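Local coordinates for bacterial leucyl aminopeptidase (Legionella pneumophila, PDB 6ESL), which is a secreted dizinc aminopeptidase that probably removes amino-terminal residues from peptides, acting redundantly with an acyltransferase in nutrient acquisition during intracellular infection of amoebas, at residues E120-L125 and D317-V322. Residues are numbered along the deposited sequence; the frame is centred on the assembly and turned at random.
Sequences EVNAAL and DHYIHV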
loop_
_atom_site.group_PDB
_atom_site.type_symbol
_atom_site.label_atom_id
_atom_site.label_comp_id
_atom_site.label_asym_id
_atom_site.label_seq_id
_atom_site.Cartn_x
_atom_site.Cartn_y
_atom_site.Cartn_z
ATOM N N GLU B 120 22.476 -0.222 15.926
ATOM C CA GLU B 120 22.420 -1.671 16.108
ATOM C C GLU B 120 22.243 -2.413 14.781
ATOM O O GLU B 120 22.877 -3.443 14.551
ATOM C CB GLU B 120 21.291 -2.045 17.071
ATOM C CG GLU B 120 21.138 -3.540 17.297
ATOM C CD GLU B 120 20.007 -3.872 18.250
ATOM O OE1 GLU B 120 19.362 -2.932 18.759
ATOM O OE2 GLU B 120 19.763 -5.073 18.490
ATOM N N VAL B 121 21.383 -1.888 13.912
ATOM C CA VAL B 121 21.143 -2.509 12.579
ATOM C C VAL B 121 22.395 -2.446 11.704
ATOM O O VAL B 121 22.877 -3.462 11.161
ATOM C CB VAL B 121 19.993 -1.791 11.825
ATOM C CG1 VAL B 121 19.903 -2.311 10.395
ATOM C CG2 VAL B 121 18.651 -2.005 12.521
ATOM N N ASN B 122 22.983 -1.252 11.635
ATOM C CA ASN B 122 24.146 -1.038 10.764
ATOM C C ASN B 122 25.328 -1.849 11.182
ATOM O O ASN B 122 26.053 -2.339 10.325
ATOM C CB ASN B 122 24.479 0.463 10.585
ATOM C CG ASN B 122 23.580 1.114 9.525
ATOM O OD1 ASN B 122 23.356 0.535 8.459
ATOM N ND2 ASN B 122 23.020 2.264 9.827
ATOM N N ALA B 123 25.469 -2.068 12.483
ATOM C CA ALA B 123 26.533 -2.971 12.996
ATOM C C ALA B 123 26.251 -4.416 12.695
ATOM O O ALA B 123 27.158 -5.188 12.311
ATOM C CB ALA B 123 26.719 -2.777 14.513
ATOM N N ALA B 124 24.988 -4.822 12.882
ATOM C CA ALA B 124 24.602 -6.195 12.541
ATOM C C ALA B 124 24.763 -6.471 11.033
ATOM O O ALA B 124 25.188 -7.567 10.674
ATOM C CB ALA B 124 23.181 -6.482 12.981
ATOM N N LEU B 125 24.444 -5.490 10.165
ATOM C CA LEU B 125 24.593 -5.664 8.685
ATOM C C LEU B 125 26.002 -5.907 8.308
ATOM O O LEU B 125 26.264 -6.703 7.435
ATOM C CB LEU B 125 24.102 -4.445 7.896
ATOM C CG LEU B 125 22.585 -4.141 7.991
ATOM C CD1 LEU B 125 22.134 -2.997 7.065
ATOM C CD2 LEU B 125 21.741 -5.387 7.855
ATOM N N ASP B 317 15.155 1.226 1.510
ATOM C CA ASP B 317 15.777 2.465 1.085
ATOM C C ASP B 317 16.846 2.963 2.109
ATOM O O ASP B 317 17.989 3.270 1.726
ATOM C CB ASP B 317 14.718 3.527 0.847
ATOM C CG ASP B 317 15.337 4.852 0.463
ATOM O OD1 ASP B 317 15.953 4.916 -0.613
ATOM O OD2 ASP B 317 15.315 5.788 1.261
ATOM N N HIS B 318 16.475 2.966 3.383
ATOM C CA HIS B 318 17.332 3.406 4.472
ATOM C C HIS B 318 18.544 2.532 4.712
ATOM O O HIS B 318 19.674 3.038 4.913
ATOM C CB HIS B 318 16.554 3.506 5.809
ATOM C CG HIS B 318 17.244 4.357 6.840
ATOM N ND1 HIS B 318 16.768 5.597 7.201
ATOM C CD2 HIS B 318 18.399 4.182 7.537
ATOM C CE1 HIS B 318 17.570 6.136 8.094
ATOM N NE2 HIS B 318 18.552 5.285 8.343
ATOM N N TYR B 319 18.362 1.217 4.719
ATOM C CA TYR B 319 19.489 0.336 5.108
ATOM C C TYR B 319 20.135 -0.390 3.971
ATOM O O TYR B 319 21.228 -0.777 4.126
ATOM C CB TYR B 319 19.032 -0.725 6.121
ATOM C CG TYR B 319 18.699 -0.187 7.491
ATOM C CD1 TYR B 319 19.722 0.400 8.315
ATOM C CD2 TYR B 319 17.402 -0.263 8.005
ATOM C CE1 TYR B 319 19.411 0.881 9.583
ATOM C CE2 TYR B 319 17.133 0.196 9.303
ATOM C CZ TYR B 319 18.140 0.761 10.069
ATOM O OH TYR B 319 17.840 1.207 11.343
ATOM N N ILE B 320 19.439 -0.647 2.870
ATOM C CA ILE B 320 20.012 -1.453 1.783
ATOM C C ILE B 320 20.517 -0.559 0.630
ATOM O O ILE B 320 21.439 -0.945 -0.112
ATOM C CB ILE B 320 18.998 -2.517 1.262
ATOM C CG1 ILE B 320 18.280 -3.281 2.411
ATOM C CG2 ILE B 320 19.647 -3.479 0.328
ATOM C CD1 ILE B 320 19.270 -3.948 3.326
ATOM N N HIS B 321 19.867 0.588 0.435
ATOM C CA HIS B 321 20.305 1.565 -0.565
ATOM C C HIS B 321 20.241 1.013 -1.989
ATOM O O HIS B 321 21.134 1.236 -2.755
ATOM C CB HIS B 321 21.716 2.128 -0.217
ATOM C CG HIS B 321 21.757 2.790 1.118
ATOM N ND1 HIS B 321 22.556 2.347 2.152
ATOM C CD2 HIS B 321 21.070 3.858 1.595
ATOM C CE1 HIS B 321 22.368 3.122 3.210
ATOM N NE2 HIS B 321 21.459 4.035 2.900
ATOM N N VAL B 322 19.095 0.378 -2.317
ATOM C CA VAL B 322 18.761 0.034 -3.673
ATOM C C VAL B 322 17.324 0.528 -3.961
ATOM O O VAL B 322 16.567 0.837 -3.038
ATOM C CB VAL B 322 18.890 -1.476 -3.888
ATOM C CG1 VAL B 322 20.362 -1.918 -3.659
ATOM C CG2 VAL B 322 17.888 -2.241 -3.041
#
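With CG swung opposite its own carbonyl carbon, Y319 sends its ring across to helix 118-125, where V121 holds CG1 anti to the backbone N (chi1 172°), which points that methyl at the ring face. The evidence for a CH-pi contact is direct: V121 CG1 lies 3.4 Å from the centroid of the Y319 ring, only 16° off the ring normal. The second methyl serves the far end of the same side chain, V121 CG2 standing 3.5 Å from Y319 OH. N122 comes in at the rim of the ring, its OD1 3.6 Å from Y319 CD1 and its amide plane turned 66° from the ring plane. No hydrogen bond joins the two segments, so this amide contact is one of packing. One helical turn beyond V121, L125 reaches the base of the tyrosine, CD1 lying 4.0 Å from Y319 CB. On the opposite ring face, offset toward the rim, the adjacent H318 places CD2 4.0 Å above the plane of the Y319 ring, while the phenol OH is hydrogen-bonded to E389 of helix 373-391. Y319 thus ties the C-terminal part of helix 306-320 to helix 118-125. Around this junction A124 packs on V384 and I388 of helix 373-391, I320 rests on K381 of that same helix, and I320 also touches M297 in strand 297-300 of the mixed sheet.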